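Local structure of N-acetyl-beta-D glucosaminidase (Rhizomucor miehei CAU432, 4ZM6) at residues A[364-369]-A[674-679]; A[569-574]-A[781-786]; A[760-765]-A[804-809]. The protein combines a glycoside hydrolase family 3 beta-N-acetylglucosaminidase with a GCN5-related region that probably acetylates glucosamine and that binds acetyl-CoA. All blocks are in the same frame, centred on the assembly; numbering follows the deposited sequence.

Interaction 1: residues A[364-369]-A[674-679]; sequences SKELYD and FSKKGW. With ACO (acetyl coenzyme *a), chain C.
Lys676 NZ joins Glu366 of a distant helix to a phosphate of acetyl-CoA. It lies between the carboxylate of Glu366 and the phosphate on O3B of the acetyl-CoA ribose. The two side chains reach out from opposite directions and meet near their ends. The salt bridge runs from Lys676 NZ to Glu366 OE2 at 3.3 Å. Glu366 OE1 is 3.5 Å from Lys676 NZ, so the amine is almost equally far from both carboxylate oxygens. Lys676 CE also touches Glu366 OE2, at 3.2 Å.

Glu366 leaves its helix toward the other segment, and beyond CG its chain is extended (chi2 167°). Lys676 has to turn to get there. Its CG starts anti to the backbone N (chi1 -161°), and later bends at chi2 and chi4 carry NZ to the meeting point. A hydrogen bond from Lys676 NZ to phosphate oxygen O9A is modelled at 2.4 Å; that length is doubtful at this resolution. The lysine charge is thus probably shared by two anions. Glu366 may help to orient Lys676 as a second-shell partner of the cofactor. The contact is small and lies at the surface.

Just past Lys676 the helix ends in a Schellman motif. Gly678 has positive phi, Trp679 N bonds Phe674 O at 3.1 Å, and Gly678 N bonds Ser675 O at 2.9 Å. The next side chain along, Lys677, bonds Thr629, another acetyl-CoA-binding residue. Helix 665-677 belongs to the acetyltransferase region, where Phe674 and Trp679 pack on strand 646-649. Helix 357-368 leans through Leu367 on helix 108-125 and through Tyr368 on helix 503-513.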
loop_
_atom_site.group_PDB
_atom_site.type_symbol
_atom_site.label_atom_id
_atom_site.label_comp_id
_atom_site.label_asym_id
_atom_site.label_seq_id
_atom_site.Cartn_x
_atom_site.Cartn_y
_atom_site.Cartn_z
ATOM N N SER A 364 6.629 -5.019 32.703
ATOM C CA SER A 364 7.952 -4.442 32.487
ATOM C C SER A 364 9.045 -5.510 32.442
ATOM O O SER A 364 9.860 -5.515 31.522
ATOM C CB SER A 364 8.273 -3.417 33.575
ATOM O OG SER A 364 9.521 -2.796 33.323
ATOM N N LYS A 365 9.061 -6.409 33.428
ATOM C CA LYS A 365 10.026 -7.523 33.444
ATOM C C LYS A 365 9.906 -8.361 32.174
ATOM O O LYS A 365 10.914 -8.692 31.543
ATOM C CB LYS A 365 9.819 -8.445 34.656
ATOM C CG LYS A 365 10.474 -7.991 35.954
ATOM C CD LYS A 365 9.559 -7.101 36.786
ATOM C CE LYS A 365 10.086 -6.894 38.202
ATOM N NZ LYS A 365 9.934 -8.102 39.065
ATOM N N GLU A 366 8.666 -8.699 31.819
ATOM C CA GLU A 366 8.384 -9.554 30.666
ATOM C C GLU A 366 8.808 -8.915 29.348
ATOM O O GLU A 366 9.399 -9.583 28.498
ATOM C CB GLU A 366 6.894 -9.913 30.613
ATOM C CG GLU A 366 6.485 -10.966 31.636
ATOM C CD GLU A 366 4.976 -11.103 31.809
ATOM O OE1 GLU A 366 4.206 -10.250 31.303
ATOM O OE2 GLU A 366 4.560 -12.079 32.469
ATOM N N LEU A 367 8.512 -7.631 29.178
ATOM C CA LEU A 367 8.847 -6.945 27.937
ATOM C C LEU A 367 10.338 -6.720 27.799
ATOM O O LEU A 367 10.912 -7.050 26.760
ATOM C CB LEU A 367 8.115 -5.606 27.813
ATOM C CG LEU A 367 6.601 -5.671 27.579
ATOM C CD1 LEU A 367 6.066 -4.274 27.279
ATOM C CD2 LEU A 367 6.242 -6.640 26.457
ATOM N N TYR A 368 10.968 -6.178 28.838
ATOM C CA TYR A 368 12.379 -5.786 28.748
ATOM C C TYR A 368 13.319 -6.948 28.434
ATOM O O TYR A 368 14.375 -6.726 27.858
ATOM C CB TYR A 368 12.840 -5.033 30.001
ATOM C CG TYR A 368 12.503 -3.553 29.976
ATOM C CD1 TYR A 368 13.184 -2.678 29.131
ATOM C CD2 TYR A 368 11.508 -3.024 30.794
ATOM C CE1 TYR A 368 12.882 -1.325 29.105
ATOM C CE2 TYR A 368 11.202 -1.672 30.772
ATOM C CZ TYR A 368 11.891 -0.828 29.926
ATOM O OH TYR A 368 11.592 0.517 29.902
ATOM N N ASP A 369 12.934 -8.177 28.778
ATOM C CA ASP A 369 13.708 -9.368 28.385
ATOM C C ASP A 369 13.738 -9.592 26.869
ATOM O O ASP A 369 14.561 -10.367 26.365
ATOM C CB ASP A 369 13.142 -10.628 29.047
ATOM C CG ASP A 369 13.427 -10.696 30.534
ATOM O OD1 ASP A 369 14.175 -9.844 31.057
ATOM O OD2 ASP A 369 12.904 -11.619 31.188
ATOM N N PHE A 674 -3.309 -15.872 24.689
ATOM C CA PHE A 674 -4.193 -14.764 24.319
ATOM C C PHE A 674 -4.467 -13.783 25.465
ATOM O O PHE A 674 -4.445 -12.573 25.243
ATOM C CB PHE A 674 -5.517 -15.281 23.732
ATOM C CG PHE A 674 -5.381 -15.883 22.354
ATOM C CD1 PHE A 674 -4.872 -15.139 21.301
ATOM C CD2 PHE A 674 -5.779 -17.185 22.107
ATOM C CE1 PHE A 674 -4.743 -15.687 20.038
ATOM C CE2 PHE A 674 -5.657 -17.736 20.845
ATOM C CZ PHE A 674 -5.134 -16.988 19.808
ATOM N N SER A 675 -4.719 -14.275 26.677
ATOM C CA SER A 675 -4.962 -13.367 27.811
ATOM C C SER A 675 -3.719 -12.540 28.114
ATOM O O SER A 675 -3.816 -11.339 28.376
ATOM C CB SER A 675 -5.423 -14.115 29.060
ATOM O OG SER A 675 -4.754 -15.348 29.179
ATOM N N LYS A 676 -2.555 -13.177 28.027
ATOM C CA LYS A 676 -1.274 -12.502 28.249
ATOM C C LYS A 676 -1.000 -11.345 27.280
ATOM O O LYS A 676 -0.258 -10.425 27.621
ATOM C CB LYS A 676 -0.136 -13.516 28.167
ATOM C CG LYS A 676 1.159 -13.057 28.800
ATOM C CD LYS A 676 1.827 -14.220 29.516
ATOM C CE LYS A 676 3.063 -13.770 30.273
ATOM N NZ LYS A 676 4.086 -13.179 29.365
ATOM N N LYS A 677 -1.579 -11.407 26.079
ATOM C CA LYS A 677 -1.488 -10.322 25.093
ATOM C C LYS A 677 -2.510 -9.219 25.358
ATOM O O LYS A 677 -2.417 -8.142 24.773
ATOM C CB LYS A 677 -1.715 -10.849 23.673
ATOM C CG LYS A 677 -0.718 -11.898 23.209
ATOM C CD LYS A 677 0.527 -11.283 22.603
ATOM C CE LYS A 677 1.462 -12.364 22.089
ATOM N NZ LYS A 677 2.878 -11.907 22.078
ATOM N N GLY A 678 -3.497 -9.493 26.209
ATOM C CA GLY A 678 -4.485 -8.484 26.594
ATOM C C GLY A 678 -5.940 -8.853 26.367
ATOM O O GLY A 678 -6.825 -8.083 26.735
ATOM N N TRP A 679 -6.197 -10.012 25.760
ATOM C CA TRP A 679 -7.564 -10.471 25.529
ATOM C C TRP A 679 -8.260 -10.743 26.853
ATOM O O TRP A 679 -7.687 -11.384 27.727
ATOM C CB TRP A 679 -7.584 -11.753 24.683
ATOM C CG TRP A 679 -7.228 -11.555 23.236
ATOM C CD1 TRP A 679 -5.982 -11.594 22.685
ATOM C CD2 TRP A 679 -8.132 -11.296 22.157
ATOM N NE1 TRP A 679 -6.056 -11.371 21.338
ATOM C CE2 TRP A 679 -7.362 -11.188 20.984
ATOM C CE3 TRP A 679 -9.516 -11.138 22.069
ATOM C CZ2 TRP A 679 -7.926 -10.939 19.736
ATOM C CZ3 TRP A 679 -10.077 -10.891 20.828
ATOM C CH2 TRP A 679 -9.281 -10.791 19.678
HETATM N N1A ACO C . 13.018 -17.182 22.998
HETATM C C2A ACO C . 12.462 -17.571 24.169
HETATM N N3A ACO C . 11.127 -17.610 24.377
HETATM C C4A ACO C . 10.250 -17.264 23.397
HETATM C C5A ACO C . 10.791 -16.822 22.097
HETATM C C6A ACO C . 12.263 -16.800 21.937
HETATM N N6A ACO C . 12.819 -16.411 20.765
HETATM N N7A ACO C . 9.742 -16.527 21.323
HETATM C C8A ACO C . 8.618 -16.752 22.052
HETATM N N9A ACO C . 8.918 -17.184 23.293
HETATM C C1B ACO C . 7.923 -17.531 24.347
HETATM C C2B ACO C . 7.640 -16.359 25.283
HETATM O O2B ACO C . 7.671 -16.799 26.647
HETATM C C3B ACO C . 6.276 -15.819 24.879
HETATM O O3B ACO C . 5.471 -15.350 25.978
HETATM P P3B ACO C . 4.698 -16.245 27.092
HETATM O O7A ACO C . 3.363 -16.586 26.465
HETATM O O8A ACO C . 5.608 -17.415 27.389
HETATM O O9A ACO C . 4.574 -15.286 28.243
HETATM C C4B ACO C . 5.638 -16.958 24.088
HETATM O O4B ACO C . 6.678 -17.882 23.730
HETATM C C5B ACO C . 4.920 -16.440 22.849
HETATM O O5B ACO C . 4.917 -17.480 21.881
HETATM P P1A ACO C . 5.078 -17.191 20.315
HETATM O O1A ACO C . 6.312 -17.930 19.850
HETATM O O2A ACO C . 4.917 -15.731 19.991
HETATM O O3A ACO C . 3.738 -17.958 19.880
HETATM P P2A ACO C . 3.799 -19.361 19.116
HETATM O O4A ACO C . 4.586 -19.159 17.843
HETATM O O5A ACO C . 4.227 -20.436 20.074
HETATM O O6A ACO C . 2.242 -19.557 18.783
HETATM C CBP ACO C . 0.090 -20.422 19.484
HETATM C CCP ACO C . 1.276 -19.538 19.831
HETATM C CDP ACO C . -0.601 -19.891 18.237
HETATM C CEP ACO C . -0.893 -20.384 20.644
HETATM C CAP ACO C . 0.637 -21.834 19.259
HETATM O OAP ACO C . 0.930 -22.436 20.517
HETATM C C9P ACO C . -0.290 -22.721 18.478
HETATM O O9P ACO C . -0.131 -22.822 17.269
HETATM N N8P ACO C . -1.241 -23.386 19.132
HETATM C C7P ACO C . -2.121 -24.294 18.423
HETATM C C6P ACO C . -3.334 -24.705 19.240
HETATM C C5P ACO C . -4.356 -23.610 19.487
HETATM O O5P ACO C . -5.034 -23.746 20.491
HETATM N N4P ACO C . -4.535 -22.584 18.638
HETATM C C3P ACO C . -5.576 -21.573 18.846
HETATM C C2P ACO C . -6.898 -21.922 18.154
HETATM S S1P ACO C . -8.288 -21.034 18.815
HETATM C C ACO C . -8.372 -19.644 17.912
HETATM O O ACO C . -7.517 -19.393 17.080
HETATM C CH3 ACO C . -9.521 -18.722 18.167
#

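Interaction 2: residues A[569-574]-A[781-786]; sequences KDKINL and DLIWTD
Lys571 of helix 569-577 lies alongside Ile783, next to an inverse gamma turn centred on Trp784. The helix is part of the first acetyltransferase (GNAT) sequence region. The turn is in the long loop between strands 763-771 and 794-802 of the second. The contact is plain packing between the two regions, away from the annotated sites.

The apolar contact uses the carbon chain of the lysine. Lys571 CD rests 4.0 Å from Ile783 CB, and the two side chains run antiparallel, side by side. Lys571 CG begins anti to its carbonyl carbon, and a bend at chi2 (-63°) turns the outer chain across the loop backbone.

Approaches of the lysine carbons to oxygen are van der Waals only. Lys571 CG lies 3.8 Å from Ile783 O. Further out, Lys571 CE comes to 4.2 Å from Thr785 OG1. Lys571 NZ is 4.4 Å from Leu782 O, too far for a hydrogen bond. The bond that closes the turn belongs to the loop itself: Thr785 N to Ile783 O, 3.0 Å and weak.

Aromatic packing holds the back of the loop. Trp784 points away from the helix and meets the rings of Trp565, Trp850 and Tyr832. Its backbone is hydrogen-bonded to that of Phe790. Ile572, on the far side of the helix from the loop, packs on Trp557 of helix 546-561, which Trp784 also touches. Ile783 lies between the lysine and this aromatic group. Its CB faces Lys571, while its CG1, with chi1 at 64°, sits over the centre of the Trp784 indole, 3.7 Å above the ring plane.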
loop_
_atom_site.group_PDB
_atom_site.type_symbol
_atom_site.label_atom_id
_atom_site.label_comp_id
_atom_site.label_asym_id
_atom_site.label_seq_id
_atom_site.Cartn_x
_atom_site.Cartn_y
_atom_site.Cartn_z
ATOM N N LYS A 569 -9.760 -31.051 3.680
ATOM C CA LYS A 569 -9.351 -29.838 2.957
ATOM C C LYS A 569 -10.506 -28.921 2.556
ATOM O O LYS A 569 -10.387 -27.694 2.636
ATOM C CB LYS A 569 -8.553 -30.199 1.692
ATOM N N ASP A 570 -11.613 -29.511 2.114
ATOM C CA ASP A 570 -12.731 -28.717 1.595
ATOM C C ASP A 570 -13.489 -27.967 2.691
ATOM O O ASP A 570 -14.013 -26.877 2.445
ATOM C CB ASP A 570 -13.682 -29.566 0.732
ATOM C CG ASP A 570 -14.296 -30.728 1.488
ATOM O OD1 ASP A 570 -13.543 -31.654 1.872
ATOM O OD2 ASP A 570 -15.534 -30.724 1.680
ATOM N N LYS A 571 -13.534 -28.525 3.898
ATOM C CA LYS A 571 -14.150 -27.821 5.031
ATOM C C LYS A 571 -13.323 -26.602 5.444
ATOM O O LYS A 571 -13.857 -25.516 5.682
ATOM C CB LYS A 571 -14.342 -28.764 6.220
ATOM C CG LYS A 571 -15.316 -29.903 5.950
ATOM C CD LYS A 571 -16.726 -29.398 5.664
ATOM C CE LYS A 571 -17.554 -30.432 4.926
ATOM N NZ LYS A 571 -18.910 -29.904 4.616
ATOM N N ILE A 572 -12.013 -26.785 5.510
ATOM C CA ILE A 572 -11.104 -25.681 5.775
ATOM C C ILE A 572 -11.337 -24.596 4.723
ATOM O O ILE A 572 -11.546 -23.431 5.060
ATOM C CB ILE A 572 -9.627 -26.156 5.797
ATOM C CG1 ILE A 572 -9.378 -27.034 7.033
ATOM C CG2 ILE A 572 -8.660 -24.975 5.800
ATOM C CD1 ILE A 572 -8.103 -27.850 6.975
ATOM N N ASN A 573 -11.333 -24.995 3.456
ATOM C CA ASN A 573 -11.540 -24.058 2.350
ATOM C C ASN A 573 -12.881 -23.331 2.456
ATOM O O ASN A 573 -12.970 -22.127 2.212
ATOM C CB ASN A 573 -11.436 -24.790 1.011
ATOM C CG ASN A 573 -11.454 -23.847 -0.174
ATOM O OD1 ASN A 573 -10.501 -23.103 -0.408
ATOM N ND2 ASN A 573 -12.539 -23.877 -0.935
ATOM N N LEU A 574 -13.924 -24.060 2.837
ATOM C CA LEU A 574 -15.229 -23.455 3.051
ATOM C C LEU A 574 -15.157 -22.374 4.137
ATOM O O LEU A 574 -15.546 -21.222 3.900
ATOM C CB LEU A 574 -16.251 -24.531 3.434
ATOM C CG LEU A 574 -17.679 -24.066 3.723
ATOM C CD1 LEU A 574 -18.343 -23.505 2.472
ATOM C CD2 LEU A 574 -18.491 -25.215 4.294
ATOM N N ASP A 781 -22.500 -24.663 9.066
ATOM C CA ASP A 781 -23.115 -24.998 10.366
ATOM C C ASP A 781 -22.397 -26.181 11.007
ATOM O O ASP A 781 -21.960 -26.121 12.164
ATOM C CB ASP A 781 -24.604 -25.360 10.215
ATOM C CG ASP A 781 -25.446 -24.223 9.645
ATOM O OD1 ASP A 781 -24.970 -23.518 8.732
ATOM O OD2 ASP A 781 -26.602 -24.051 10.090
ATOM N N LEU A 782 -22.274 -27.256 10.237
ATOM C CA LEU A 782 -21.608 -28.453 10.701
ATOM C C LEU A 782 -20.483 -28.792 9.745
ATOM O O LEU A 782 -20.723 -29.098 8.581
ATOM C CB LEU A 782 -22.604 -29.611 10.802
ATOM C CG LEU A 782 -22.059 -30.991 11.180
ATOM C CD1 LEU A 782 -21.464 -30.991 12.583
ATOM C CD2 LEU A 782 -23.161 -32.033 11.076
ATOM N N ILE A 783 -19.253 -28.712 10.240
ATOM C CA ILE A 783 -18.074 -29.083 9.459
ATOM C C ILE A 783 -17.401 -30.339 10.018
ATOM O O ILE A 783 -16.477 -30.878 9.405
ATOM C CB ILE A 783 -17.049 -27.926 9.388
ATOM C CG1 ILE A 783 -16.487 -27.585 10.778
ATOM C CG2 ILE A 783 -17.686 -26.690 8.775
ATOM C CD1 ILE A 783 -15.326 -26.611 10.756
ATOM N N TRP A 784 -17.874 -30.818 11.165
ATOM C CA TRP A 784 -17.207 -31.902 11.874
ATOM C C TRP A 784 -17.772 -33.252 11.440
ATOM O O TRP A 784 -18.205 -34.052 12.273
ATOM C CB TRP A 784 -17.367 -31.713 13.390
ATOM C CG TRP A 784 -16.930 -30.365 13.877
ATOM C CD1 TRP A 784 -17.698 -29.429 14.514
ATOM C CD2 TRP A 784 -15.627 -29.798 13.757
ATOM N NE1 TRP A 784 -16.951 -28.316 14.797
ATOM C CE2 TRP A 784 -15.673 -28.517 14.344
ATOM C CE3 TRP A 784 -14.418 -30.250 13.214
ATOM C CZ2 TRP A 784 -14.555 -27.681 14.401
ATOM C CZ3 TRP A 784 -13.302 -29.412 13.272
ATOM C CH2 TRP A 784 -13.383 -28.144 13.858
ATOM N N THR A 785 -17.739 -33.512 10.137
ATOM C CA THR A 785 -18.399 -34.686 9.559
ATOM C C THR A 785 -17.484 -35.905 9.426
ATOM O O THR A 785 -17.890 -36.922 8.862
ATOM C CB THR A 785 -18.987 -34.366 8.170
ATOM O OG1 THR A 785 -17.952 -33.868 7.310
ATOM C CG2 THR A 785 -20.104 -33.332 8.280
ATOM N N ASP A 786 -16.267 -35.816 9.953
ATOM C CA ASP A 786 -15.333 -36.942 9.934
ATOM C C ASP A 786 -15.956 -38.142 10.647
ATOM O O ASP A 786 -16.725 -37.974 11.593
ATOM C CB ASP A 786 -14.021 -36.528 10.606
ATOM C CG ASP A 786 -12.971 -37.608 10.561
ATOM O OD1 ASP A 786 -13.018 -38.512 11.422
ATOM O OD2 ASP A 786 -12.088 -37.542 9.680
#

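Interaction 3: residues A[760-765]-A[804-809]. With SO4 (sulfate ion), chain D.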
loop_
_atom_site.group_PDB
_atom_site.type_symbol
_atom_site.label_atom_id
_atom_site.label_comp_id
_atom_site.label_asym_id
_atom_site.label_seq_id
_atom_site.Cartn_x
_atom_site.Cartn_y
_atom_site.Cartn_z
ATOM N N ASN A 760 -51.225 -21.040 8.764
ATOM C CA ASN A 760 -51.440 -19.608 8.513
ATOM C C ASN A 760 -51.307 -18.713 9.743
ATOM O O ASN A 760 -51.362 -17.491 9.621
ATOM C CB ASN A 760 -52.814 -19.387 7.885
ATOM C CG ASN A 760 -52.908 -19.959 6.491
ATOM O OD1 ASN A 760 -53.783 -20.771 6.202
ATOM N ND2 ASN A 760 -51.999 -19.544 5.619
ATOM N N GLY A 761 -51.140 -19.308 10.921
ATOM C CA GLY A 761 -51.020 -18.536 12.154
ATOM C C GLY A 761 -49.762 -17.692 12.181
ATOM O O GLY A 761 -48.824 -17.932 11.409
ATOM N N ARG A 762 -49.742 -16.700 13.067
ATOM C CA ARG A 762 -48.576 -15.833 13.211
ATOM C C ARG A 762 -47.401 -16.670 13.714
ATOM O O ARG A 762 -47.595 -17.668 14.414
ATOM C CB ARG A 762 -48.871 -14.657 14.160
ATOM C CG ARG A 762 -48.890 -15.029 15.636
ATOM C CD ARG A 762 -49.587 -13.991 16.506
ATOM N NE ARG A 762 -49.768 -14.485 17.874
ATOM C CZ ARG A 762 -50.777 -15.255 18.295
ATOM N NH1 ARG A 762 -51.749 -15.642 17.466
ATOM N NH2 ARG A 762 -50.817 -15.646 19.567
ATOM N N VAL A 763 -46.190 -16.271 13.334
ATOM C CA VAL A 763 -44.978 -16.966 13.764
ATOM C C VAL A 763 -44.693 -16.633 15.228
ATOM O O VAL A 763 -44.634 -15.464 15.608
ATOM C CB VAL A 763 -43.763 -16.573 12.900
ATOM C CG1 VAL A 763 -42.491 -17.233 13.426
ATOM C CG2 VAL A 763 -44.002 -16.950 11.442
ATOM N N ILE A 764 -44.527 -17.668 16.042
ATOM C CA ILE A 764 -44.300 -17.503 17.483
ATOM C C ILE A 764 -42.963 -18.075 17.962
ATOM O O ILE A 764 -42.577 -17.870 19.109
ATOM C CB ILE A 764 -45.452 -18.120 18.315
ATOM C CG1 ILE A 764 -45.571 -19.630 18.075
ATOM C CG2 ILE A 764 -46.765 -17.408 18.004
ATOM C CD1 ILE A 764 -46.816 -20.250 18.676
ATOM N N ALA A 765 -42.264 -18.790 17.090
ATOM C CA ALA A 765 -40.959 -19.339 17.411
ATOM C C ALA A 765 -40.280 -19.721 16.106
ATOM O O ALA A 765 -40.927 -19.734 15.051
ATOM C CB ALA A 765 -41.092 -20.554 18.318
ATOM N N GLN A 804 -41.191 -13.331 22.972
ATOM C CA GLN A 804 -41.339 -12.932 24.384
ATOM C C GLN A 804 -42.749 -13.211 24.911
ATOM O O GLN A 804 -42.920 -13.870 25.941
ATOM C CB GLN A 804 -40.943 -11.461 24.673
ATOM C CG GLN A 804 -40.878 -10.463 23.519
ATOM C CD GLN A 804 -39.445 -10.146 23.107
ATOM O OE1 GLN A 804 -38.614 -11.045 22.955
ATOM N NE2 GLN A 804 -39.149 -8.860 22.933
ATOM N N GLU A 805 -43.742 -12.714 24.179
ATOM C CA GLU A 805 -45.154 -12.929 24.493
ATOM C C GLU A 805 -45.507 -14.394 24.815
ATOM O O GLU A 805 -46.308 -14.661 25.715
ATOM C CB GLU A 805 -45.999 -12.462 23.305
ATOM C CG GLU A 805 -47.503 -12.449 23.546
ATOM C CD GLU A 805 -47.968 -11.262 24.369
ATOM O OE1 GLU A 805 -47.141 -10.382 24.698
ATOM O OE2 GLU A 805 -49.176 -11.210 24.681
ATOM N N GLU A 806 -44.897 -15.328 24.083
ATOM C CA GLU A 806 -45.318 -16.731 24.071
ATOM C C GLU A 806 -44.488 -17.640 24.980
ATOM O O GLU A 806 -44.580 -18.873 24.889
ATOM C CB GLU A 806 -45.256 -17.264 22.636
ATOM C CG GLU A 806 -45.899 -16.354 21.598
ATOM C CD GLU A 806 -47.396 -16.180 21.790
ATOM O OE1 GLU A 806 -48.037 -17.075 22.385
ATOM O OE2 GLU A 806 -47.935 -15.147 21.331
ATOM N N ARG A 807 -43.689 -17.046 25.860
ATOM C CA ARG A 807 -42.803 -17.828 26.715
ATOM C C ARG A 807 -43.604 -18.576 27.781
ATOM O O ARG A 807 -44.681 -18.131 28.192
ATOM C CB ARG A 807 -41.739 -16.923 27.354
ATOM C CG ARG A 807 -40.759 -16.335 26.349
ATOM C CD ARG A 807 -39.784 -15.340 26.968
ATOM N NE ARG A 807 -40.373 -14.012 27.176
ATOM C CZ ARG A 807 -39.686 -12.901 27.466
ATOM N NH1 ARG A 807 -38.360 -12.922 27.590
ATOM N NH2 ARG A 807 -40.332 -11.750 27.632
ATOM N N GLY A 808 -43.083 -19.728 28.198
ATOM C CA GLY A 808 -43.687 -20.514 29.274
ATOM C C GLY A 808 -44.853 -21.394 28.862
ATOM O O GLY A 808 -45.626 -21.829 29.716
ATOM N N ARG A 809 -44.979 -21.653 27.558
ATOM C CA ARG A 809 -45.986 -22.576 27.029
ATOM C C ARG A 809 -45.357 -23.903 26.609
ATOM O O ARG A 809 -46.048 -24.788 26.107
ATOM C CB ARG A 809 -46.702 -21.954 25.832
ATOM C CG ARG A 809 -47.353 -20.613 26.126
ATOM C CD ARG A 809 -47.840 -19.935 24.856
ATOM N NE ARG A 809 -48.895 -20.708 24.206
ATOM C CZ ARG A 809 -49.262 -20.573 22.933
ATOM N NH1 ARG A 809 -48.658 -19.688 22.146
ATOM N NH2 ARG A 809 -50.235 -21.334 22.447
HETATM S S SO4 D . -40.545 -21.676 26.621
HETATM O O1 SO4 D . -41.785 -21.504 25.824
HETATM O O2 SO4 D . -40.795 -21.205 27.997
HETATM O O3 SO4 D . -39.443 -20.876 26.036
HETATM O O4 SO4 D . -40.176 -23.111 26.665
#
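Glu806 reaches from a type I turn, Gln804 to Arg807, to Arg762 and to Ile764, which with Ala765 faces Ala754 in a classic beta bulge. Arg807 opens an Arg-x-x-Gly-x-Gly sequence, which in GNAT enzymes marks the loop that binds the acetyl-CoA pyrophosphate.

With CG anti to its carbonyl carbon, Glu806 lays CG against Ile764; the bend at chi2 (-64°) then turns the carboxylate to two arginines. Glu806 CG is 3.8 Å from both CB and CG2 of Ile764, and the side chains cross at about a right angle. Arg762 CG lies between its backbone N and carbonyl carbon (chi1 76°), and from there the chain extends to NE; Ile764 CG1 is placed likewise. Arg762 NH2 meets Glu806 OE2 at the guanidinium edge, in plane, at 3.4 Å. This salt-bridge hydrogen bond is weak but fairly straight, and the two planes are steeply inclined.

Arg809 folds back at chi3, and its NH1 makes a salt-bridge hydrogen bond to the other oxygen, Glu806 OE1, at 2.7 Å. It is weak because bent, 120° at the hydrogen. One carboxylate ties two arginines into a network. Arg809 has a second anion, Glu709, at NE. Arg807 NE and N both bond Gln804 O.

Here a sulfate, probably from the crystallisation liquor, sits at Gly808, whose N gives its stronger bond to sulfate O2, at 2.7 Å.

Overall arrangement
Interaction 1 is the contact at the cofactor: Lys676 binds acetyl-CoA directly. Interaction 2 is farther off, with the Ile783 side chain about 12 Å from acetyl-CoA, and it joins the two GNAT sequence regions. Interaction 3 lies wholly in the second of these. Its Gly808 N bonds a sulfate; Gly624 N, at the equivalent place in the first region's motif, bonds acetyl-CoA, so the two sites are probably related. The centres of interactions 1 and 2 are 34 Å apart, as are those of 2 and 3; those of 1 and 3 are 50 Å apart. None touches: nearest atoms are about 15 Å apart between 1 and 2 and about 16 Å between 2 and 3.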